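Local coordinates for E3 ubiquitin-protein ligase TRIM65 (Homo sapiens, PDB 7JL4) that acts as an E3 ubiquitin ligase in innate immunity, autophagy and inflammation, here represented by its C-terminal PRY-SPRY (B30.2) domain, at residues Gln40-Leu45 and Phe178-Gly183; Tyr74-Ala79 and Gly137-Met142; Ser80-Thr85 and Glu182-Thr187. All blocks are in the same frame, centred on the assembly; numbering follows the deposited sequence. Where two conformers were deposited one is given.

Interaction 1 (Gln40-Leu45 and Phe178-Gly183); sequences QQVKHL and FWLLEG. Unlike the reference sequence in segment 40-45: Leu45 (reference Cys).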
loop_
_atom_site.group_PDB
_atom_site.type_symbol
_atom_site.label_atom_id
_atom_site.label_comp_id
_atom_site.label_asym_id
_atom_site.label_seq_id
_atom_site.Cartn_x
_atom_site.Cartn_y
_atom_site.Cartn_z
ATOM N N GLN A 40 1.273 -2.050 13.338
ATOM C CA GLN A 40 1.623 -0.970 12.422
ATOM C C GLN A 40 2.770 -1.321 11.487
ATOM O O GLN A 40 3.051 -0.547 10.571
ATOM C CB GLN A 40 2.017 0.298 13.193
ATOM C CG GLN A 40 0.901 0.782 14.166
ATOM C CD GLN A 40 1.403 1.784 15.173
ATOM O OE1 GLN A 40 2.443 2.429 14.983
ATOM N NE2 GLN A 40 0.684 1.901 16.281
ATOM N N GLN A 41 3.458 -2.434 11.716
ATOM C CA GLN A 41 4.643 -2.780 10.944
ATOM C C GLN A 41 4.583 -4.255 10.569
ATOM O O GLN A 41 4.105 -5.082 11.353
ATOM C CB GLN A 41 5.897 -2.452 11.767
ATOM C CG GLN A 41 7.216 -2.738 11.097
ATOM C CD GLN A 41 8.393 -2.240 11.905
ATOM O OE1 GLN A 41 9.064 -3.012 12.587
ATOM N NE2 GLN A 41 8.656 -0.941 11.824
ATOM N N VAL A 42 5.068 -4.584 9.373
ATOM C CA VAL A 42 5.090 -5.959 8.879
ATOM C C VAL A 42 6.408 -6.202 8.137
ATOM O O VAL A 42 6.929 -5.302 7.467
ATOM C CB VAL A 42 3.861 -6.237 7.982
ATOM C CG1 VAL A 42 3.939 -5.450 6.679
ATOM C CG2 VAL A 42 3.717 -7.729 7.696
ATOM N N LYS A 43 6.962 -7.415 8.282
ATOM C CA LYS A 43 8.168 -7.823 7.576
ATOM C C LYS A 43 7.945 -9.199 6.963
ATOM O O LYS A 43 7.424 -10.098 7.632
ATOM C CB LYS A 43 9.391 -7.862 8.512
ATOM C CG LYS A 43 10.680 -8.212 7.795
ATOM C CD LYS A 43 11.887 -8.214 8.721
ATOM C CE LYS A 43 13.173 -8.578 7.947
ATOM N NZ LYS A 43 14.374 -8.627 8.834
ATOM N N HIS A 44 8.326 -9.356 5.697
ATOM C CA HIS A 44 8.288 -10.660 5.030
ATOM C C HIS A 44 9.566 -11.425 5.378
ATOM O O HIS A 44 10.659 -11.081 4.912
ATOM C CB HIS A 44 8.112 -10.471 3.519
ATOM C CG HIS A 44 8.006 -11.749 2.731
ATOM N ND1 HIS A 44 7.731 -11.763 1.378
ATOM C CD2 HIS A 44 8.164 -13.047 3.092
ATOM C CE1 HIS A 44 7.726 -13.010 0.936
ATOM N NE2 HIS A 44 7.996 -13.810 1.954
ATOM N N LEU A 45 9.428 -12.471 6.192
ATOM C CA LEU A 45 10.544 -13.285 6.653
ATOM C C LEU A 45 10.706 -14.540 5.797
ATOM O O LEU A 45 9.765 -15.015 5.163
ATOM C CB LEU A 45 10.342 -13.682 8.118
ATOM C CG LEU A 45 10.414 -12.544 9.143
ATOM C CD1 LEU A 45 10.520 -13.081 10.553
ATOM C CD2 LEU A 45 11.612 -11.660 8.841
ATOM N N PHE A 178 -1.129 -4.509 0.398
ATOM C CA PHE A 178 0.306 -4.352 0.160
ATOM C C PHE A 178 0.939 -5.676 -0.254
ATOM O O PHE A 178 0.530 -6.739 0.214
ATOM C CB PHE A 178 0.984 -3.830 1.432
ATOM C CG PHE A 178 0.411 -2.527 1.911
ATOM C CD1 PHE A 178 0.892 -1.329 1.407
ATOM C CD2 PHE A 178 -0.625 -2.506 2.830
ATOM C CE1 PHE A 178 0.368 -0.120 1.812
ATOM C CE2 PHE A 178 -1.179 -1.298 3.249
ATOM C CZ PHE A 178 -0.678 -0.092 2.726
ATOM N N TRP A 179 1.981 -5.596 -1.094
ATOM C CA TRP A 179 2.800 -6.734 -1.491
ATOM C C TRP A 179 4.241 -6.458 -1.080
ATOM O O TRP A 179 4.714 -5.317 -1.184
ATOM C CB TRP A 179 2.740 -6.947 -2.997
ATOM C CG TRP A 179 3.706 -7.974 -3.537
ATOM C CD1 TRP A 179 3.503 -9.309 -3.628
ATOM C CD2 TRP A 179 5.004 -7.717 -4.114
ATOM N NE1 TRP A 179 4.610 -9.922 -4.238
ATOM C CE2 TRP A 179 5.539 -8.955 -4.531
ATOM C CE3 TRP A 179 5.761 -6.555 -4.310
ATOM C CZ2 TRP A 179 6.801 -9.062 -5.130
ATOM C CZ3 TRP A 179 7.015 -6.659 -4.903
ATOM C CH2 TRP A 179 7.518 -7.908 -5.303
ATOM N N LEU A 180 4.927 -7.491 -0.593
ATOM C CA LEU A 180 6.289 -7.363 -0.079
ATOM C C LEU A 180 7.145 -8.518 -0.563
ATOM O O LEU A 180 6.839 -9.679 -0.275
ATOM C CB LEU A 180 6.317 -7.353 1.451
ATOM C CG LEU A 180 5.740 -6.227 2.280
ATOM C CD1 LEU A 180 4.219 -6.376 2.394
ATOM C CD2 LEU A 180 6.429 -6.286 3.643
ATOM N N LEU A 181 8.263 -8.198 -1.203
ATOM C CA LEU A 181 9.292 -9.195 -1.458
ATOM C C LEU A 181 9.873 -9.693 -0.132
ATOM O O LEU A 181 9.741 -9.048 0.905
ATOM C CB LEU A 181 10.388 -8.590 -2.325
ATOM C CG LEU A 181 11.234 -9.632 -3.049
ATOM C CD1 LEU A 181 10.301 -10.458 -3.892
ATOM C CD2 LEU A 181 12.291 -8.954 -3.885
ATOM N N GLU A 182 10.512 -10.865 -0.160
ATOM C CA GLU A 182 11.158 -11.364 1.054
ATOM C C GLU A 182 12.213 -10.373 1.537
ATOM O O GLU A 182 12.982 -9.829 0.737
ATOM C CB GLU A 182 11.813 -12.730 0.800
ATOM C CG GLU A 182 12.650 -13.264 1.957
ATOM C CD GLU A 182 13.408 -14.543 1.603
ATOM O OE1 GLU A 182 14.605 -14.655 1.947
ATOM O OE2 GLU A 182 12.799 -15.436 0.974
ATOM N N GLY A 183 12.262 -10.156 2.860
ATOM C CA GLY A 183 13.225 -9.259 3.474
ATOM C C GLY A 183 12.744 -7.825 3.662
ATOM O O GLY A 183 13.428 -7.036 4.337
#
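His44 and the chain from Leu180 to Gly183 carry this contact. The ring of His44 donates from ND1 to the backbone oxygen of Leu180, with ND1 to O at 2.8 Å. The bond is nearly straight at the hydrogen, 165°, and the oxygen lies close to the ring plane. At the acceptor the fit is less regular, because ND1 sits above the carbonyl plane of Leu180. Glu182 covers one face of the same ring. Its CA stands 3.6 Å from the centroid of the His44 ring, a CH-pi contact placed toward the rim. The backbone of His44 joins in as well: Gly183 N donates to His44 O at 2.8 Å.

His44 CG lies anti to the backbone nitrogen (chi1 -178°), which carries the ring across to the 178-183 segment. Beside it, Val42 CG1 meets Leu180 CD2 at 4.0 Å, an apolar contact between two buried side chains. Leu180 also packs on Phe33 and Leu186. Gly183 has a positive phi, 92°, and a side chain there would be jammed against the preceding carbonyl oxygen.

Further out, Phe33 and Trp60 meet the His44 ring, Trp60 in an edge-to-face contact. The backbone of His44 is also hydrogen-bonded to Arg184, just before strand 185-188, which neighbours strand 41-44 in the sheet. The contact thus joins strand 41-44 of one sheet of the SPRY beta-sandwich to the turn that leaves strand 175-180 of the other.

The chemistry implies a hydrogen on ND1, since its partner is a carbonyl oxygen. The net charge of the ring does not follow from this. The bond at ND1 and the neighbours on the ring together probably fix its rotation.

Interaction 2 (Tyr74-Ala79 and Gly137-Met142); sequences YWEVRA and GRLLGM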
loop_
_atom_site.group_PDB
_atom_site.type_symbol
_atom_site.label_atom_id
_atom_site.label_comp_id
_atom_site.label_asym_id
_atom_site.label_seq_id
_atom_site.Cartn_x
_atom_site.Cartn_y
_atom_site.Cartn_z
ATOM N N TYR A 74 -6.095 10.102 3.796
ATOM C CA TYR A 74 -4.682 10.181 3.428
ATOM C C TYR A 74 -3.865 9.442 4.476
ATOM O O TYR A 74 -4.153 9.537 5.672
ATOM C CB TYR A 74 -4.194 11.646 3.326
ATOM C CG TYR A 74 -2.701 11.782 3.068
ATOM C CD1 TYR A 74 -2.183 11.619 1.785
ATOM C CD2 TYR A 74 -1.808 12.045 4.116
ATOM C CE1 TYR A 74 -0.802 11.750 1.542
ATOM C CE2 TYR A 74 -0.422 12.145 3.891
ATOM C CZ TYR A 74 0.065 11.990 2.585
ATOM O OH TYR A 74 1.418 12.103 2.298
ATOM N N TRP A 75 -2.830 8.730 4.033
ATOM C CA TRP A 75 -1.915 8.095 4.972
ATOM C C TRP A 75 -0.550 7.955 4.320
ATOM O O TRP A 75 -0.402 8.072 3.094
ATOM C CB TRP A 75 -2.408 6.717 5.440
ATOM C CG TRP A 75 -2.708 5.782 4.307
ATOM C CD1 TRP A 75 -1.816 4.951 3.655
ATOM C CD2 TRP A 75 -3.978 5.601 3.646
ATOM N NE1 TRP A 75 -2.464 4.257 2.649
ATOM C CE2 TRP A 75 -3.785 4.636 2.621
ATOM C CE3 TRP A 75 -5.259 6.141 3.833
ATOM C CZ2 TRP A 75 -4.824 4.209 1.782
ATOM C CZ3 TRP A 75 -6.308 5.718 2.985
ATOM C CH2 TRP A 75 -6.075 4.755 1.977
ATOM N N GLU A 76 0.447 7.711 5.172
ATOM C CA GLU A 76 1.830 7.559 4.747
ATOM C C GLU A 76 2.388 6.232 5.239
ATOM O O GLU A 76 2.023 5.736 6.306
ATOM C CB GLU A 76 2.692 8.731 5.242
ATOM C CG GLU A 76 2.347 10.031 4.511
ATOM C CD GLU A 76 2.995 11.264 5.109
ATOM O OE1 GLU A 76 3.723 11.137 6.115
ATOM O OE2 GLU A 76 2.825 12.365 4.528
ATOM N N VAL A 77 3.282 5.665 4.438
ATOM C CA VAL A 77 3.888 4.357 4.675
ATOM C C VAL A 77 5.383 4.492 4.429
ATOM O O VAL A 77 5.788 5.155 3.467
ATOM C CB VAL A 77 3.299 3.287 3.729
ATOM C CG1 VAL A 77 3.993 1.935 3.922
ATOM C CG2 VAL A 77 1.796 3.162 3.900
ATOM N N ARG A 78 6.205 3.862 5.265
ATOM C CA ARG A 78 7.644 3.805 5.015
ATOM C C ARG A 78 8.062 2.400 4.593
ATOM O O ARG A 78 7.779 1.427 5.295
ATOM C CB ARG A 78 8.451 4.227 6.234
ATOM C CG ARG A 78 9.960 4.131 5.938
ATOM C CD ARG A 78 10.821 4.876 6.909
ATOM N NE ARG A 78 10.650 6.328 6.858
ATOM C CZ ARG A 78 11.231 7.120 5.957
ATOM N NH1 ARG A 78 11.992 6.607 4.999
ATOM N NH2 ARG A 78 11.035 8.428 6.004
ATOM N N ALA A 79 8.769 2.299 3.470
ATOM C CA ALA A 79 9.299 1.030 2.984
ATOM C C ALA A 79 10.777 0.908 3.338
ATOM O O ALA A 79 11.538 1.865 3.169
ATOM C CB ALA A 79 9.123 0.926 1.463
ATOM N N GLY A 137 13.239 8.123 -2.752
ATOM C CA GLY A 137 12.572 8.243 -1.465
ATOM C C GLY A 137 11.780 6.998 -1.121
ATOM O O GLY A 137 11.182 6.354 -1.981
ATOM N N ARG A 138 11.760 6.665 0.172
ATOM C CA ARG A 138 11.037 5.495 0.658
ATOM C C ARG A 138 9.865 5.855 1.568
ATOM O O ARG A 138 9.293 4.965 2.208
ATOM C CB ARG A 138 12.004 4.555 1.386
ATOM C CG ARG A 138 13.086 3.978 0.464
ATOM C CD ARG A 138 12.510 2.974 -0.513
ATOM N NE ARG A 138 13.531 2.578 -1.512
ATOM C CZ ARG A 138 13.546 2.984 -2.779
ATOM N NH1 ARG A 138 12.613 3.808 -3.219
ATOM N NH2 ARG A 138 14.515 2.579 -3.608
ATOM N N LEU A 139 9.496 7.128 1.651
ATOM C CA LEU A 139 8.336 7.558 2.430
ATOM C C LEU A 139 7.246 7.921 1.431
ATOM O O LEU A 139 7.391 8.881 0.665
ATOM C CB LEU A 139 8.695 8.729 3.341
ATOM C CG LEU A 139 7.535 9.245 4.183
ATOM C CD1 LEU A 139 6.994 8.144 5.082
ATOM C CD2 LEU A 139 7.967 10.444 5.010
ATOM N N LEU A 140 6.164 7.145 1.422
ATOM C CA LEU A 140 5.185 7.214 0.356
ATOM C C LEU A 140 3.829 7.570 0.936
ATOM O O LEU A 140 3.478 7.122 2.034
ATOM C CB LEU A 140 5.115 5.882 -0.390
ATOM C CG LEU A 140 6.507 5.520 -0.921
ATOM C CD1 LEU A 140 6.580 4.052 -1.283
ATOM C CD2 LEU A 140 6.826 6.419 -2.108
ATOM N N GLY A 141 3.069 8.382 0.207
ATOM C CA GLY A 141 1.738 8.779 0.637
ATOM C C GLY A 141 0.679 8.305 -0.339
ATOM O O GLY A 141 0.928 8.189 -1.541
ATOM N N MET A 142 -0.522 8.043 0.189
ATOM C CA MET A 142 -1.696 7.713 -0.611
ATOM C C MET A 142 -2.836 8.637 -0.212
ATOM O O MET A 142 -3.261 8.627 0.949
ATOM C CB MET A 142 -2.089 6.246 -0.439
ATOM C CG MET A 142 -0.989 5.280 -0.969
ATOM S SD MET A 142 -1.336 3.565 -0.540
ATOM C CE MET A 142 -2.816 3.257 -1.480
#
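Trp75 and Met142 face the sandwich interior from neighbouring antiparallel strands of the SPRY fold, 72-79 and 139-145. The thioether of Met142 lies beside the indole. Its SD is 4.5 Å from the centroid of the five-membered ring of Trp75, an oblique Met-aromatic contact. Met142 CB approaches Trp75 CE2 to 3.9 Å, and the methyl CE reaches the benzo side at CZ2. Trp75 CG sits between the backbone nitrogen and the carbonyl carbon (chi1 54°), which folds the indole back so that Met142 O lies over one ring face. Trp75 NE1 is buried here and has no polar partner in the model. Val77 and Leu140 follow on this same face and pack toward Leu186 and Leu86 respectively.

The other face holds Tyr74, Glu76, Leu139 and Arg78. Tyr74 extends over Gly141, with OH 3.7 Å from Gly141 CA. A side chain at Gly141 would collide with that hydroxyl. Tyr74 OH donates to Glu76 OE2 at 2.6 Å, and OE2 receives it on its anti lone pair. Glu76 is held further by a salt bridge to Arg12 and a hydrogen bond from Trp16, which would help to offset a charge on this buried carboxylate.

Arg78 crosses Leu139 at about a right angle. A bend at chi3 (-66°) lays its guanidinium over Leu139, with NH2 3.6 Å from Leu139 CB. The charge is answered by a salt bridge to Glu157.

Backbone bonds join the strands in pairs at Trp75 with Met142 and at Val77 with Leu140. Past them, Arg138, just ahead of strand 139-145, is tied by one more bond: Ala79 N donates to Arg138 O at 3.0 Å, with an angle of 169° at the hydrogen.

Interaction 3 (Ser80-Thr85 and Glu182-Thr187); sequences SDHSVT and EGRTLT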
loop_
_atom_site.group_PDB
_atom_site.type_symbol
_atom_site.label_atom_id
_atom_site.label_comp_id
_atom_site.label_asym_id
_atom_site.label_seq_id
_atom_site.Cartn_x
_atom_site.Cartn_y
_atom_site.Cartn_z
ATOM N N SER A 80 11.204 -0.279 3.792
ATOM C CA SER A 80 12.628 -0.457 4.102
ATOM C C SER A 80 13.493 -0.475 2.850
ATOM O O SER A 80 14.716 -0.290 2.955
ATOM C CB SER A 80 12.893 -1.761 4.870
ATOM O OG SER A 80 12.514 -2.901 4.099
ATOM N N ASP A 81 12.895 -0.715 1.684
ATOM C CA ASP A 81 13.633 -0.996 0.453
ATOM C C ASP A 81 12.623 -1.008 -0.687
ATOM O O ASP A 81 11.413 -0.936 -0.460
ATOM C CB ASP A 81 14.353 -2.339 0.538
ATOM C CG ASP A 81 15.486 -2.487 -0.483
ATOM O OD1 ASP A 81 15.771 -1.544 -1.264
ATOM O OD2 ASP A 81 16.103 -3.569 -0.466
ATOM N N HIS A 82 13.134 -1.120 -1.920
ATOM C CA HIS A 82 12.264 -1.307 -3.072
ATOM C C HIS A 82 11.704 -2.728 -3.077
ATOM O O HIS A 82 12.077 -3.576 -2.262
ATOM C CB HIS A 82 13.020 -1.043 -4.373
ATOM C CG HIS A 82 14.213 -1.933 -4.551
ATOM N ND1 HIS A 82 14.094 -3.281 -4.808
ATOM C CD2 HIS A 82 15.536 -1.683 -4.450
ATOM C CE1 HIS A 82 15.299 -3.820 -4.886
ATOM N NE2 HIS A 82 16.192 -2.871 -4.676
ATOM N N SER A 83 10.862 -2.998 -4.080
ATOM C CA SER A 83 10.149 -4.268 -4.256
ATOM C C SER A 83 9.039 -4.410 -3.212
ATOM O O SER A 83 8.956 -5.393 -2.475
ATOM C CB SER A 83 11.097 -5.459 -4.237
ATOM O OG SER A 83 12.148 -5.241 -5.179
ATOM N N VAL A 84 8.196 -3.384 -3.144
ATOM C CA VAL A 84 6.940 -3.417 -2.414
ATOM C C VAL A 84 5.865 -2.829 -3.317
ATOM O O VAL A 84 6.156 -2.064 -4.243
ATOM C CB VAL A 84 7.030 -2.639 -1.073
ATOM C CG1 VAL A 84 8.137 -3.230 -0.192
ATOM C CG2 VAL A 84 7.302 -1.169 -1.319
ATOM N N THR A 85 4.602 -3.181 -3.034
ATOM C CA THR A 85 3.466 -2.617 -3.757
ATOM C C THR A 85 2.482 -2.067 -2.740
ATOM O O THR A 85 2.187 -2.732 -1.743
ATOM C CB THR A 85 2.740 -3.643 -4.640
ATOM O OG1 THR A 85 3.647 -4.205 -5.587
ATOM C CG2 THR A 85 1.555 -2.977 -5.412
ATOM N N GLU A 182 10.512 -10.865 -0.160
ATOM C CA GLU A 182 11.158 -11.364 1.054
ATOM C C GLU A 182 12.213 -10.373 1.537
ATOM O O GLU A 182 12.982 -9.829 0.737
ATOM C CB GLU A 182 11.813 -12.730 0.800
ATOM C CG GLU A 182 12.650 -13.264 1.957
ATOM C CD GLU A 182 13.408 -14.543 1.603
ATOM O OE1 GLU A 182 14.605 -14.655 1.947
ATOM O OE2 GLU A 182 12.799 -15.436 0.974
ATOM N N GLY A 183 12.262 -10.156 2.860
ATOM C CA GLY A 183 13.225 -9.259 3.474
ATOM C C GLY A 183 12.744 -7.825 3.662
ATOM O O GLY A 183 13.428 -7.036 4.337
ATOM N N ARG A 184 11.604 -7.460 3.089
ATOM C CA ARG A 184 11.154 -6.080 3.138
ATOM C C ARG A 184 10.307 -5.856 4.380
ATOM O O ARG A 184 9.617 -6.765 4.847
ATOM C CB ARG A 184 10.349 -5.710 1.889
ATOM C CG ARG A 184 11.211 -5.218 0.726
ATOM C CD ARG A 184 12.149 -6.328 0.216
ATOM N NE ARG A 184 12.921 -5.880 -0.943
ATOM C CZ ARG A 184 13.955 -6.523 -1.478
ATOM N NH1 ARG A 184 14.409 -7.664 -0.964
ATOM N NH2 ARG A 184 14.561 -5.995 -2.529
ATOM N N THR A 185 10.374 -4.635 4.907
ATOM C CA THR A 185 9.512 -4.169 5.989
ATOM C C THR A 185 8.678 -3.000 5.482
ATOM O O THR A 185 9.193 -2.139 4.764
ATOM C CB THR A 185 10.341 -3.733 7.207
ATOM O OG1 THR A 185 11.019 -4.861 7.761
ATOM C CG2 THR A 185 9.467 -3.107 8.303
ATOM N N LEU A 186 7.382 -2.976 5.831
ATOM C CA LEU A 186 6.536 -1.799 5.637
ATOM C C LEU A 186 6.024 -1.326 6.991
ATOM O O LEU A 186 5.601 -2.145 7.812
ATOM C CB LEU A 186 5.331 -2.074 4.734
ATOM C CG LEU A 186 5.563 -2.345 3.242
ATOM C CD1 LEU A 186 4.251 -2.656 2.515
ATOM C CD2 LEU A 186 6.210 -1.137 2.608
ATOM N N THR A 187 6.052 -0.005 7.209
ATOM C CA THR A 187 5.575 0.619 8.445
ATOM C C THR A 187 4.467 1.616 8.113
ATOM O O THR A 187 4.685 2.548 7.330
ATOM C CB THR A 187 6.730 1.328 9.158
ATOM O OG1 THR A 187 7.835 0.415 9.309
ATOM C CG2 THR A 187 6.276 1.823 10.523
HETATM O O HOH W 1 14.668 -4.315 3.680
#
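This is a largely polar contact at one end of the SPRY beta-sandwich, with Arg184 reaching across to the turn at residues 80-83. That turn links strand 72-79 of one sheet to strand 84-89 of the other. Arg184 NE donates to His82 O at 2.8 Å in an almost straight bond, the oxygen in the guanidinium plane. A bend at chi2 (64°) brings the group there. Asp81 OD2 lies over one face of the guanidinium, 3.5 Å from Arg184 NH2. The two planes are nearly parallel but stacked, with OD2 well out of the guanidinium plane. No N-H points at it, so this salt bridge is of charge alone. Arg184 NH1 also donates to Glu182 O within its own segment. A leucine in place of Arg184 would probably leave His82 O without its donor and Asp81 without its nearby positive charge.

Deeper in, Val84 CG1 packs on Arg184 CG and on Leu186 CD2. Ser83 and Val84 form a G1 beta bulge opposite Val116. Ser80 ties the turn to strand 185-188 from both backbone and side chain: its N donates to Thr185 O, and its OG accepts from Thr185 N at 2.9 Å. A water also bridges Ser80 OG to Gly183 O, donating to the latter at 3.1 Å.

Overall arrangement
The three contacts lie within one B30.2/SPRY beta-sandwich. Interactions 1 and 3 are close neighbours, with centres about 6 Å apart. They share Glu182 and Gly183, in the turn that passes from strand 175-180 of one sheet to strand 185-188 of the other. Interaction 2 lies farther off, its centre about 14 Å from that of interaction 1 and 12 Å from that of interaction 3. Strand 185-188 runs between strands 41-44 and 72-79 and so connects all three. Val42 O probably accepts from Leu186 N at 2.9 Å, and Arg78 N probably donates to Thr187 O at 2.9 Å. Between the sheets, Phe178 CE1 packs on Val77 CG2 at 4.1 Å.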